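Local coordinates for HTH marR-type domain-containing protein (Streptococcus agalactiae serotype III, PDB 7DVR), which senses heme as a dimer of the MarR family and probably acts as a DNA-binding transcription regulator, at residues Glu111-His114 / Ser115-Ala119; Tyr22-Tyr26 / Asp27-Leu31; Ala119-Thr122 / Lys123-Arg127; Leu11-Gln14 / Leu15-Tyr18. One frame throughout, in Å; residues are numbered along the deposited sequence.

Contact 1: Glu111-His114 / Ser115-Ala119; sequences EKLH and STMLA. With HEM (protoporphyrin IX containing Fe), chain B.
His114 NE2 binds the heme iron at 2.1 Å, and Leu118, one turn on, lays CD1 3.6 Å from the porphyrin methyl CMD; the other axial ligand is the backbone N of Met1 of the second subunit. Met117 is modelled in two conformers. In the one described here its terminal methyl lies over one face of the His114 imidazole, with CE 4.1 Å from the ring centroid and only 10° off the ring normal, a CH-pi contact. The bend at Met117 chi3 (-64°) turns CE back over the imidazole and against Leu113. His114 ND1 is hydrogen-bonded to Leu110 O, which, with the iron bond, helps fix the ring's rotation and probably makes it a stronger donor to the metal. Behind this, Thr116 OG1 bonds Lys112 O at 2.7 Å, and the Thr116 backbone N reaches that oxygen from the opposite face of its plane. The last turns of helix 97-117 thus provide the histidine ligand of a heme site shared across the dimer, with the N-terminal amine of the second subunit as the other ligand.

Contact 2: Tyr22-Tyr26 / Asp27-Leu31; sequences YAKEY and DVEHL
Two backbone bonds tie Ala23 and Lys24 to the residues that follow the helix. Val28 N reaches back to Ala23 O at 2.9 Å, almost straight at 177°, and Asp27 N makes a weak bond to Lys24 O at 3.1 Å. Asp27 has a positive phi of 58°, which swings the chain out of the helix and brings Val28 N under the final turn. The apolar part is small: Val28 CG2 lies 4.3 Å from Ala23 CB and 4.2 Å from Tyr26 CB, while the valine also touches Gln105 of helix 97-117. Charge contributes loosely. The methylenes of Lys24 lie against the carboxylate of Glu29, Lys24 CE being 3.4 Å from Glu29 CD; bends at chi2 and chi4 of the lysine carry NZ to Asp20 O, its hydrogen-bond partner, and hold it 4.2 Å from Glu29 OE2, beyond a salt bridge. Beyond the helix end, a type II beta turn runs from Val28 to Leu31. Positive phi at Asp27 and the two bonds back make a Schellman motif, which ends helix 4-25 ahead of helix 34-44.

Contact 3: Ala119-Thr122 / Lys123-Arg127; sequences AGIT and KEEIR. With HEM (protoporphyrin IX containing Fe), chain B.
From Thr122 the backbone passes directly into helix 123-139, whose first turn is closed by Ile126 N bonding to Thr122 O at 3.1 Å. Two reciprocal bonds between Thr122 and Glu125 secure this start. Thr122 OG1 accepts from Glu125 N at 2.9 Å with an angle of 163°, and Glu125 OE1 in return takes the Thr122 N-H at 3.0 Å, on the anti side of the carboxylate and 28° out of its plane. The threonine hydroxyl can reach forward because chi1 of 70° places OG1 between the backbone N and the carbonyl carbon; in the glutamate the first torsion sets CG beside the backbone N, and the extended chain beyond it carries OE1 to Thr122 N. The other oxygen, Glu125 OE2, forms a salt bridge with Lys131 of the second subunit, so one carboxylate serves both the cap and the dimer interface. Alongside, Ile121 CG2 presses on Ile126 CD1 at 3.3 Å, tighter than usual packing, the two side chains crossing at about a right angle, and Ile121 also packs on Leu136 of the second subunit. Lys123 leaves the helix in another direction: bent at chi2 and chi3, it brings NZ to heme propionate oxygen O1D at 2.8 Å, a hydrogen bond probably strengthened by opposite charge. The pattern is a capping box at a helix N-terminus, beside the lysine that hydrogen-bonds a heme propionate.

Contact 4: Leu11-Gln14 / Leu15-Tyr18; sequences LVNQ and LEKY
Glu16 N bonds to Val12 O at 2.8 Å, the shortest of four backbone bonds that join these two turns. Leu15 N reaches Leu11 O nearly straight, at 174°, and Lys17 N and Tyr18 N bond in the same way to Asn13 O and Gln14 O. Above this backbone, Asn13 and Glu16 stand next to each other and point the same way, their amide and carboxylate planes 19° apart. Asn13 OD1 and Glu16 OE1 come only to 4.2 Å, and what joins them is Arg9 of the second subunit: its NH2 makes a salt bridge to Glu16 OE1 and a hydrogen bond to Asn13 OD1. Gln14, bent at chi2, sends NE2 to Met140 O of that same second subunit. The pattern of each N-H bonding to the carbonyl four residues back is that of a regular alpha helix, and helix 4-25 is part of the dimer interface here. Within it the beta carbons sit over carbonyl oxygens of the preceding turn, Leu15 CB 3.4 Å from Val12 O and Lys17 CB 3.3 Å from Gln14 O. Leu15 touches heme as part of its pocket, while Tyr18 leans on Leu113 and Thr116 of helix 97-117.

In the fold
The heme joins contacts 1 and 3, whose centres lie 12 Å apart and which share Ala119: one supplies the axial histidine near the end of helix 97-117, the other the propionate-binding lysine at the start of helix 123-139. Helix 4-25 brings in the other two. Contact 4 contributes Leu15 to the heme pocket and packs on contact 1, where Tyr18 OH lies 3.3 Å from Thr116 CG2. Further along that helix, contact 2 meets contact 1 through a probable hydrogen bond of 2.7 Å between Tyr22 OH and Thr116 OG1. Contacts 2 and 3 do not touch, their nearest atoms being about 10 Å apart. Contacts 1, 3 and 4 all reach the second subunit.

Contact 1: Glu111-His114 / Ser115-Ala119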
loop_
_atom_site.group_PDB
_atom_site.type_symbol
_atom_site.label_atom_id
_atom_site.label_comp_id
_atom_site.label_asym_id
_atom_site.label_seq_id
_atom_site.Cartn_x
_atom_site.Cartn_y
_atom_site.Cartn_z
ATOM N N GLU A 111 -19.860 -9.516 -6.871
ATOM C CA GLU A 111 -20.466 -10.430 -5.842
ATOM C C GLU A 111 -19.515 -11.605 -5.565
ATOM O O GLU A 111 -19.154 -11.822 -4.378
ATOM C CB GLU A 111 -21.858 -10.937 -6.245
ATOM C CG GLU A 111 -22.965 -9.909 -6.017
ATOM C CD GLU A 111 -23.971 -9.682 -7.143
ATOM O OE1 GLU A 111 -23.892 -10.374 -8.192
ATOM O OE2 GLU A 111 -24.831 -8.777 -6.980
ATOM N N LYS A 112 -19.065 -12.294 -6.620
ATOM C CA LYS A 112 -18.117 -13.434 -6.506
ATOM C C LYS A 112 -16.798 -13.000 -5.880
ATOM O O LYS A 112 -16.219 -13.750 -5.036
ATOM C CB LYS A 112 -17.876 -14.060 -7.876
ATOM C CG LYS A 112 -19.059 -14.875 -8.352
ATOM C CD LYS A 112 -18.910 -15.393 -9.772
ATOM C CE LYS A 112 -20.090 -16.217 -10.264
ATOM N NZ LYS A 112 -20.037 -17.616 -9.769
ATOM N N LEU A 113 -16.302 -11.833 -6.293
ATOM C CA LEU A 113 -15.016 -11.325 -5.765
ATOM C C LEU A 113 -15.074 -11.179 -4.245
ATOM O O LEU A 113 -14.195 -11.670 -3.595
ATOM C CB LEU A 113 -14.671 -9.998 -6.427
ATOM C CG LEU A 113 -13.500 -9.211 -5.840
ATOM C CD1 LEU A 113 -12.170 -9.875 -6.144
ATOM C CD2 LEU A 113 -13.461 -7.806 -6.422
ATOM N N HIS A 114 -16.037 -10.428 -3.750
ATOM C CA HIS A 114 -16.273 -10.247 -2.293
ATOM C C HIS A 114 -16.513 -11.589 -1.593
ATOM O O HIS A 114 -15.773 -11.832 -0.627
ATOM C CB HIS A 114 -17.361 -9.212 -2.054
ATOM C CG HIS A 114 -16.912 -7.824 -2.365
ATOM N ND1 HIS A 114 -16.937 -7.309 -3.662
ATOM C CD2 HIS A 114 -16.392 -6.847 -1.573
ATOM C CE1 HIS A 114 -16.502 -6.060 -3.621
ATOM N NE2 HIS A 114 -16.144 -5.789 -2.388
ATOM N N SER A 115 -17.408 -12.462 -2.075
ATOM C CA SER A 115 -17.562 -13.842 -1.513
ATOM C C SER A 115 -16.190 -14.492 -1.321
ATOM O O SER A 115 -15.879 -14.955 -0.209
ATOM C CB SER A 115 -18.430 -14.746 -2.348
ATOM O OG SER A 115 -19.641 -14.125 -2.643
ATOM N N THR A 116 -15.387 -14.554 -2.375
ATOM C CA THR A 116 -14.036 -15.145 -2.329
ATOM C C THR A 116 -13.118 -14.439 -1.347
ATOM O O THR A 116 -12.438 -15.083 -0.563
ATOM C CB THR A 116 -13.378 -15.104 -3.706
ATOM O OG1 THR A 116 -14.313 -15.592 -4.669
ATOM C CG2 THR A 116 -12.122 -15.938 -3.715
ATOM N N MET A 117 -13.029 -13.122 -1.425
ATOM C CA MET A 117 -12.062 -12.381 -0.599
ATOM C C MET A 117 -12.439 -12.418 0.885
ATOM O O MET A 117 -11.532 -12.319 1.788
ATOM C CB MET A 117 -12.094 -10.922 -1.034
ATOM C CG MET A 117 -11.302 -10.653 -2.286
ATOM S SD MET A 117 -11.123 -8.870 -2.496
ATOM C CE MET A 117 -12.818 -8.368 -2.744
ATOM N N LEU A 118 -13.737 -12.452 1.134
ATOM C CA LEU A 118 -14.207 -12.190 2.508
ATOM C C LEU A 118 -14.589 -13.508 3.157
ATOM O O LEU A 118 -15.120 -13.473 4.282
ATOM C CB LEU A 118 -15.393 -11.215 2.534
ATOM C CG LEU A 118 -15.135 -9.800 2.028
ATOM C CD1 LEU A 118 -16.391 -8.917 2.143
ATOM C CD2 LEU A 118 -13.979 -9.176 2.781
ATOM N N ALA A 119 -14.300 -14.630 2.512
ATOM C CA ALA A 119 -14.600 -15.948 3.107
ATOM C C ALA A 119 -13.775 -16.112 4.381
ATOM O O ALA A 119 -12.545 -15.921 4.360
ATOM C CB ALA A 119 -14.353 -17.068 2.144
HETATM C CHA HEM B . -18.139 -3.549 -0.203
HETATM C CHB HEM B . -16.742 -2.157 -4.505
HETATM C CHC HEM B . -12.707 -4.615 -3.858
HETATM C CHD HEM B . -13.827 -5.304 0.713
HETATM C C1A HEM B . -18.089 -3.022 -1.439
HETATM C C2A HEM B . -19.148 -2.318 -2.000
HETATM C C3A HEM B . -18.749 -1.926 -3.211
HETATM C C4A HEM B . -17.452 -2.363 -3.384
HETATM C CMA HEM B . -19.572 -1.133 -4.183
HETATM C CAA HEM B . -20.503 -2.043 -1.394
HETATM C CBA HEM B . -21.502 -3.150 -1.779
HETATM C CGA HEM B . -22.878 -2.911 -1.182
HETATM O O1A HEM B . -23.399 -1.775 -1.261
HETATM O O2A HEM B . -23.510 -3.837 -0.616
HETATM C C1B HEM B . -15.517 -2.748 -4.665
HETATM C C2B HEM B . -14.853 -2.667 -5.888
HETATM C C3B HEM B . -13.709 -3.382 -5.733
HETATM C C4B HEM B . -13.722 -3.873 -4.371
HETATM C CMB HEM B . -15.344 -1.918 -7.099
HETATM C CAB HEM B . -12.609 -3.582 -6.652
HETATM C CBB HEM B . -12.559 -2.938 -7.794
HETATM C C1C HEM B . -12.634 -4.968 -2.547
HETATM C C2C HEM B . -11.518 -5.490 -1.937
HETATM C C3C HEM B . -11.836 -5.680 -0.621
HETATM C C4C HEM B . -13.158 -5.274 -0.459
HETATM C CMC HEM B . -10.231 -5.766 -2.645
HETATM C CAC HEM B . -11.029 -6.277 0.429
HETATM C CBC HEM B . -9.938 -6.978 0.138
HETATM C C1D HEM B . -15.120 -4.870 0.787
HETATM C C2D HEM B . -15.870 -5.033 2.006
HETATM C C3D HEM B . -17.078 -4.557 1.755
HETATM C C4D HEM B . -17.046 -4.112 0.378
HETATM C CMD HEM B . -15.412 -5.640 3.303
HETATM C CAD HEM B . -18.228 -4.504 2.725
HETATM C CBD HEM B . -19.401 -5.395 2.267
HETATM C CGD HEM B . -20.583 -5.228 3.199
HETATM O O1D HEM B . -20.570 -5.800 4.313
HETATM O O2D HEM B . -21.578 -4.535 2.869
HETATM N NA HEM B . -17.054 -3.038 -2.295
HETATM N NB HEM B . -14.815 -3.471 -3.815
HETATM N NC HEM B . -13.603 -4.858 -1.640
HETATM N ND HEM B . -15.862 -4.333 -0.142
HETATM FE FE HEM B . -15.361 -3.939 -1.868
#

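Contact 2: Tyr22-Tyr26 / Asp27-Leu31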
loop_
_atom_site.group_PDB
_atom_site.type_symbol
_atom_site.label_atom_id
_atom_site.label_comp_id
_atom_site.label_asym_id
_atom_site.label_seq_id
_atom_site.Cartn_x
_atom_site.Cartn_y
_atom_site.Cartn_z
ATOM N N TYR A 22 -8.655 -11.858 -11.966
ATOM C CA TYR A 22 -10.100 -12.119 -11.726
ATOM C C TYR A 22 -10.934 -11.327 -12.750
ATOM O O TYR A 22 -11.814 -11.885 -13.367
ATOM C CB TYR A 22 -10.455 -11.708 -10.281
ATOM C CG TYR A 22 -11.437 -12.545 -9.494
ATOM C CD1 TYR A 22 -12.620 -13.010 -10.037
ATOM C CD2 TYR A 22 -11.188 -12.846 -8.168
ATOM C CE1 TYR A 22 -13.505 -13.786 -9.297
ATOM C CE2 TYR A 22 -12.041 -13.650 -7.425
ATOM C CZ TYR A 22 -13.200 -14.134 -7.996
ATOM O OH TYR A 22 -14.050 -14.896 -7.255
ATOM N N ALA A 23 -10.679 -10.018 -12.918
ATOM C CA ALA A 23 -11.449 -9.184 -13.876
ATOM C C ALA A 23 -11.390 -9.763 -15.309
ATOM O O ALA A 23 -12.482 -9.788 -16.002
ATOM C CB ALA A 23 -10.972 -7.717 -13.845
ATOM N N LYS A 24 -10.217 -10.219 -15.755
ATOM C CA LYS A 24 -10.010 -10.755 -17.138
ATOM C C LYS A 24 -10.847 -12.013 -17.285
ATOM O O LYS A 24 -11.436 -12.238 -18.367
ATOM C CB LYS A 24 -8.595 -11.255 -17.466
ATOM C CG LYS A 24 -7.449 -10.258 -17.454
ATOM C CD LYS A 24 -7.765 -8.917 -18.034
ATOM C CE LYS A 24 -6.785 -7.855 -17.573
ATOM N NZ LYS A 24 -7.157 -7.278 -16.249
ATOM N N GLU A 25 -10.925 -12.792 -16.214
ATOM C CA GLU A 25 -11.685 -14.075 -16.249
ATOM C C GLU A 25 -13.183 -13.864 -16.397
ATOM O O GLU A 25 -13.886 -14.714 -17.029
ATOM C CB GLU A 25 -11.405 -14.884 -14.999
ATOM C CG GLU A 25 -10.290 -15.835 -15.293
ATOM C CD GLU A 25 -10.258 -16.975 -14.314
ATOM O OE1 GLU A 25 -11.360 -17.369 -13.783
ATOM O OE2 GLU A 25 -9.122 -17.390 -14.031
ATOM N N TYR A 26 -13.675 -12.769 -15.838
ATOM C CA TYR A 26 -15.104 -12.443 -15.943
ATOM C C TYR A 26 -15.321 -11.469 -17.128
ATOM O O TYR A 26 -16.446 -11.081 -17.372
ATOM C CB TYR A 26 -15.589 -12.116 -14.514
ATOM C CG TYR A 26 -15.618 -13.352 -13.600
ATOM C CD1 TYR A 26 -14.444 -13.932 -13.117
ATOM C CD2 TYR A 26 -16.806 -14.003 -13.241
ATOM C CE1 TYR A 26 -14.452 -15.089 -12.320
ATOM C CE2 TYR A 26 -16.835 -15.143 -12.422
ATOM C CZ TYR A 26 -15.648 -15.713 -11.979
ATOM O OH TYR A 26 -15.601 -16.858 -11.197
ATOM N N ASP A 27 -14.300 -11.154 -17.918
ATOM C CA ASP A 27 -14.418 -10.293 -19.115
ATOM C C ASP A 27 -14.992 -8.937 -18.666
ATOM O O ASP A 27 -15.888 -8.410 -19.343
ATOM C CB ASP A 27 -15.345 -10.914 -20.164
ATOM C CG ASP A 27 -15.126 -10.430 -21.578
ATOM O OD1 ASP A 27 -14.068 -9.870 -21.866
ATOM O OD2 ASP A 27 -16.011 -10.686 -22.404
ATOM N N VAL A 28 -14.475 -8.408 -17.573
ATOM C CA VAL A 28 -14.935 -7.050 -17.120
ATOM C C VAL A 28 -13.704 -6.234 -16.875
ATOM O O VAL A 28 -13.662 -5.365 -15.946
ATOM C CB VAL A 28 -15.824 -7.165 -15.894
ATOM C CG1 VAL A 28 -17.165 -7.714 -16.280
ATOM C CG2 VAL A 28 -15.153 -7.940 -14.788
ATOM N N GLU A 29 -12.716 -6.487 -17.714
ATOM C CA GLU A 29 -11.518 -5.649 -17.730
ATOM C C GLU A 29 -11.975 -4.184 -17.908
ATOM O O GLU A 29 -13.055 -3.937 -18.427
ATOM C CB GLU A 29 -10.599 -6.087 -18.864
ATOM C CG GLU A 29 -9.188 -5.562 -18.734
ATOM C CD GLU A 29 -8.256 -5.890 -19.899
ATOM O OE1 GLU A 29 -8.602 -6.746 -20.755
ATOM O OE2 GLU A 29 -7.170 -5.280 -19.937
ATOM N N HIS A 30 -11.135 -3.270 -17.458
ATOM C CA HIS A 30 -11.308 -1.794 -17.532
ATOM C C HIS A 30 -12.529 -1.345 -16.742
ATOM O O HIS A 30 -12.799 -0.152 -16.759
ATOM C CB HIS A 30 -11.446 -1.263 -18.967
ATOM C CG HIS A 30 -10.513 -1.893 -19.937
ATOM N ND1 HIS A 30 -10.975 -2.627 -21.008
ATOM C CD2 HIS A 30 -9.162 -1.894 -20.020
ATOM C CE1 HIS A 30 -9.952 -3.068 -21.712
ATOM N NE2 HIS A 30 -8.827 -2.625 -21.132
ATOM N N LEU A 31 -13.263 -2.230 -16.094
ATOM C CA LEU A 31 -14.433 -1.761 -15.350
ATOM C C LEU A 31 -14.134 -1.650 -13.866
ATOM O O LEU A 31 -15.008 -1.113 -13.139
ATOM C CB LEU A 31 -15.625 -2.658 -15.605
ATOM C CG LEU A 31 -16.256 -2.426 -16.961
ATOM C CD1 LEU A 31 -16.887 -3.697 -17.443
ATOM C CD2 LEU A 31 -17.282 -1.289 -16.926
#

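Contact 3: Ala119-Thr122 / Lys123-Arg127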
loop_
_atom_site.group_PDB
_atom_site.type_symbol
_atom_site.label_atom_id
_atom_site.label_comp_id
_atom_site.label_asym_id
_atom_site.label_seq_id
_atom_site.Cartn_x
_atom_site.Cartn_y
_atom_site.Cartn_z
ATOM N N ALA A 119 -14.300 -14.630 2.512
ATOM C CA ALA A 119 -14.600 -15.948 3.107
ATOM C C ALA A 119 -13.775 -16.112 4.381
ATOM O O ALA A 119 -12.545 -15.921 4.360
ATOM C CB ALA A 119 -14.353 -17.068 2.144
ATOM N N GLY A 120 -14.444 -16.475 5.470
ATOM C CA GLY A 120 -13.752 -16.748 6.738
ATOM C C GLY A 120 -13.468 -15.486 7.511
ATOM O O GLY A 120 -12.623 -15.530 8.418
ATOM N N ILE A 121 -14.216 -14.422 7.219
ATOM C CA ILE A 121 -14.114 -13.104 7.911
ATOM C C ILE A 121 -15.514 -12.594 8.313
ATOM O O ILE A 121 -16.382 -12.460 7.448
ATOM C CB ILE A 121 -13.371 -12.078 7.013
ATOM C CG1 ILE A 121 -11.955 -12.524 6.658
ATOM C CG2 ILE A 121 -13.351 -10.727 7.698
ATOM C CD1 ILE A 121 -11.366 -11.834 5.421
ATOM N N THR A 122 -15.730 -12.195 9.570
ATOM C CA THR A 122 -17.075 -11.803 10.079
ATOM C C THR A 122 -17.317 -10.309 9.893
ATOM O O THR A 122 -16.299 -9.546 9.681
ATOM C CB THR A 122 -17.186 -12.192 11.544
ATOM O OG1 THR A 122 -16.328 -11.351 12.328
ATOM C CG2 THR A 122 -16.801 -13.643 11.747
ATOM N N LYS A 123 -18.570 -9.886 10.060
ATOM C CA LYS A 123 -18.934 -8.452 9.962
ATOM C C LYS A 123 -18.255 -7.715 11.112
ATOM O O LYS A 123 -17.907 -6.541 10.909
ATOM C CB LYS A 123 -20.445 -8.217 9.989
ATOM C CG LYS A 123 -21.256 -9.158 9.105
ATOM C CD LYS A 123 -22.218 -8.480 8.149
ATOM C CE LYS A 123 -21.549 -8.052 6.852
ATOM N NZ LYS A 123 -22.383 -7.096 6.084
ATOM N N GLU A 124 -18.119 -8.381 12.267
ATOM C CA GLU A 124 -17.504 -7.805 13.482
ATOM C C GLU A 124 -16.021 -7.578 13.219
ATOM O O GLU A 124 -15.516 -6.496 13.536
ATOM C CB GLU A 124 -17.678 -8.708 14.707
ATOM C CG GLU A 124 -16.850 -8.232 15.892
ATOM C CD GLU A 124 -17.344 -6.934 16.530
ATOM O OE1 GLU A 124 -18.395 -6.404 16.063
ATOM O OE2 GLU A 124 -16.736 -6.493 17.539
ATOM N N GLU A 125 -15.351 -8.590 12.669
ATOM C CA GLU A 125 -13.905 -8.508 12.336
ATOM C C GLU A 125 -13.613 -7.359 11.342
ATOM O O GLU A 125 -12.561 -6.658 11.494
ATOM C CB GLU A 125 -13.442 -9.852 11.798
ATOM C CG GLU A 125 -13.257 -10.894 12.884
ATOM C CD GLU A 125 -12.877 -12.271 12.346
ATOM O OE1 GLU A 125 -13.228 -12.591 11.170
ATOM O OE2 GLU A 125 -12.213 -13.029 13.099
ATOM N N ILE A 126 -14.496 -7.162 10.367
ATOM C CA ILE A 126 -14.388 -6.045 9.362
ATOM C C ILE A 126 -14.475 -4.730 10.129
ATOM O O ILE A 126 -13.603 -3.862 9.950
ATOM C CB ILE A 126 -15.495 -6.112 8.292
ATOM C CG1 ILE A 126 -15.381 -7.352 7.403
ATOM C CG2 ILE A 126 -15.548 -4.833 7.448
ATOM C CD1 ILE A 126 -14.026 -7.624 6.886
ATOM N N ARG A 127 -15.486 -4.631 10.997
ATOM C CA ARG A 127 -15.772 -3.411 11.775
ATOM C C ARG A 127 -14.553 -3.061 12.616
ATOM O O ARG A 127 -14.199 -1.881 12.669
ATOM C CB ARG A 127 -16.991 -3.648 12.662
ATOM C CG ARG A 127 -17.616 -2.369 13.203
ATOM C CD ARG A 127 -18.393 -2.559 14.511
ATOM N NE ARG A 127 -17.604 -3.196 15.565
ATOM C CZ ARG A 127 -16.654 -2.599 16.297
ATOM N NH1 ARG A 127 -16.343 -1.322 16.122
ATOM N NH2 ARG A 127 -16.012 -3.292 17.219
HETATM C CHA HEM B . -18.139 -3.549 -0.203
HETATM C CHB HEM B . -16.742 -2.157 -4.505
HETATM C CHC HEM B . -12.707 -4.615 -3.858
HETATM C CHD HEM B . -13.827 -5.304 0.713
HETATM C C1A HEM B . -18.089 -3.022 -1.439
HETATM C C2A HEM B . -19.148 -2.318 -2.000
HETATM C C3A HEM B . -18.749 -1.926 -3.211
HETATM C C4A HEM B . -17.452 -2.363 -3.384
HETATM C CMA HEM B . -19.572 -1.133 -4.183
HETATM C CAA HEM B . -20.503 -2.043 -1.394
HETATM C CBA HEM B . -21.502 -3.150 -1.779
HETATM C CGA HEM B . -22.878 -2.911 -1.182
HETATM O O1A HEM B . -23.399 -1.775 -1.261
HETATM O O2A HEM B . -23.510 -3.837 -0.616
HETATM C C1B HEM B . -15.517 -2.748 -4.665
HETATM C C2B HEM B . -14.853 -2.667 -5.888
HETATM C C3B HEM B . -13.709 -3.382 -5.733
HETATM C C4B HEM B . -13.722 -3.873 -4.371
HETATM C CMB HEM B . -15.344 -1.918 -7.099
HETATM C CAB HEM B . -12.609 -3.582 -6.652
HETATM C CBB HEM B . -12.559 -2.938 -7.794
HETATM C C1C HEM B . -12.634 -4.968 -2.547
HETATM C C2C HEM B . -11.518 -5.490 -1.937
HETATM C C3C HEM B . -11.836 -5.680 -0.621
HETATM C C4C HEM B . -13.158 -5.274 -0.459
HETATM C CMC HEM B . -10.231 -5.766 -2.645
HETATM C CAC HEM B . -11.029 -6.277 0.429
HETATM C CBC HEM B . -9.938 -6.978 0.138
HETATM C C1D HEM B . -15.120 -4.870 0.787
HETATM C C2D HEM B . -15.870 -5.033 2.006
HETATM C C3D HEM B . -17.078 -4.557 1.755
HETATM C C4D HEM B . -17.046 -4.112 0.378
HETATM C CMD HEM B . -15.412 -5.640 3.303
HETATM C CAD HEM B . -18.228 -4.504 2.725
HETATM C CBD HEM B . -19.401 -5.395 2.267
HETATM C CGD HEM B . -20.583 -5.228 3.199
HETATM O O1D HEM B . -20.570 -5.800 4.313
HETATM O O2D HEM B . -21.578 -4.535 2.869
HETATM N NA HEM B . -17.054 -3.038 -2.295
HETATM N NB HEM B . -14.815 -3.471 -3.815
HETATM N NC HEM B . -13.603 -4.858 -1.640
HETATM N ND HEM B . -15.862 -4.333 -0.142
HETATM FE FE HEM B . -15.361 -3.939 -1.868
#

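Contact 4: Leu11-Gln14 / Leu15-Tyr18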
loop_
_atom_site.group_PDB
_atom_site.type_symbol
_atom_site.label_atom_id
_atom_site.label_comp_id
_atom_site.label_asym_id
_atom_site.label_seq_id
_atom_site.Cartn_x
_atom_site.Cartn_y
_atom_site.Cartn_z
ATOM N N LEU A 11 1.826 -6.464 -0.320
ATOM C CA LEU A 11 0.407 -6.904 -0.257
ATOM C C LEU A 11 -0.495 -6.178 -1.279
ATOM O O LEU A 11 -1.373 -6.797 -1.911
ATOM C CB LEU A 11 -0.111 -6.713 1.168
ATOM C CG LEU A 11 -0.093 -7.958 2.056
ATOM C CD1 LEU A 11 1.242 -8.677 2.007
ATOM C CD2 LEU A 11 -0.427 -7.617 3.504
ATOM N N VAL A 12 -0.431 -4.857 -1.375
ATOM C CA VAL A 12 -1.299 -4.142 -2.343
ATOM C C VAL A 12 -0.959 -4.586 -3.795
ATOM O O VAL A 12 -1.899 -4.841 -4.634
ATOM C CB VAL A 12 -1.162 -2.621 -2.091
ATOM C CG1 VAL A 12 -2.046 -1.876 -3.064
ATOM C CG2 VAL A 12 -1.556 -2.253 -0.668
ATOM N N ASN A 13 0.321 -4.769 -4.103
ATOM C CA ASN A 13 0.755 -5.199 -5.466
ATOM C C ASN A 13 0.130 -6.552 -5.788
ATOM O O ASN A 13 -0.306 -6.723 -6.946
ATOM C CB ASN A 13 2.278 -5.148 -5.592
ATOM C CG ASN A 13 2.825 -3.730 -5.603
ATOM O OD1 ASN A 13 2.079 -2.766 -5.812
ATOM N ND2 ASN A 13 4.114 -3.575 -5.333
ATOM N N GLN A 14 0.024 -7.433 -4.778
ATOM C CA GLN A 14 -0.526 -8.807 -4.888
ATOM C C GLN A 14 -1.993 -8.678 -5.196
ATOM O O GLN A 14 -2.483 -9.325 -6.090
ATOM C CB GLN A 14 -0.407 -9.649 -3.606
ATOM C CG GLN A 14 -1.239 -10.945 -3.596
ATOM C CD GLN A 14 -0.711 -12.009 -4.535
ATOM O OE1 GLN A 14 0.442 -11.959 -4.972
ATOM N NE2 GLN A 14 -1.546 -12.990 -4.861
ATOM N N LEU A 15 -2.661 -7.907 -4.375
ATOM C CA LEU A 15 -4.067 -7.637 -4.586
ATOM C C LEU A 15 -4.326 -7.057 -5.974
ATOM O O LEU A 15 -5.300 -7.477 -6.554
ATOM C CB LEU A 15 -4.486 -6.691 -3.488
ATOM C CG LEU A 15 -5.866 -6.127 -3.681
ATOM C CD1 LEU A 15 -6.898 -7.229 -3.661
ATOM C CD2 LEU A 15 -6.125 -5.069 -2.603
ATOM N N GLU A 16 -3.531 -6.113 -6.451
ATOM C CA GLU A 16 -3.715 -5.510 -7.797
ATOM C C GLU A 16 -3.661 -6.610 -8.869
ATOM O O GLU A 16 -4.499 -6.655 -9.768
ATOM C CB GLU A 16 -2.596 -4.510 -8.040
ATOM C CG GLU A 16 -2.847 -3.593 -9.227
ATOM C CD GLU A 16 -1.798 -2.500 -9.390
ATOM O OE1 GLU A 16 -0.621 -2.752 -8.996
ATOM O OE2 GLU A 16 -2.138 -1.464 -9.957
ATOM N N LYS A 17 -2.706 -7.509 -8.701
ATOM C CA LYS A 17 -2.479 -8.667 -9.626
ATOM C C LYS A 17 -3.698 -9.592 -9.608
ATOM O O LYS A 17 -4.131 -10.051 -10.673
ATOM C CB LYS A 17 -1.233 -9.386 -9.094
ATOM C CG LYS A 17 -0.757 -10.621 -9.850
ATOM C CD LYS A 17 0.601 -11.157 -9.291
ATOM C CE LYS A 17 1.218 -12.296 -10.091
ATOM N NZ LYS A 17 2.682 -12.455 -9.850
ATOM N N TYR A 18 -4.221 -9.875 -8.426
ATOM C CA TYR A 18 -5.397 -10.728 -8.210
ATOM C C TYR A 18 -6.633 -10.166 -8.898
ATOM O O TYR A 18 -7.355 -10.807 -9.622
ATOM C CB TYR A 18 -5.615 -10.866 -6.710
ATOM C CG TYR A 18 -6.717 -11.809 -6.356
ATOM C CD1 TYR A 18 -6.545 -13.172 -6.546
ATOM C CD2 TYR A 18 -7.900 -11.372 -5.786
ATOM C CE1 TYR A 18 -7.543 -14.068 -6.230
ATOM C CE2 TYR A 18 -8.912 -12.256 -5.485
ATOM C CZ TYR A 18 -8.720 -13.608 -5.687
ATOM O OH TYR A 18 -9.731 -14.453 -5.430
#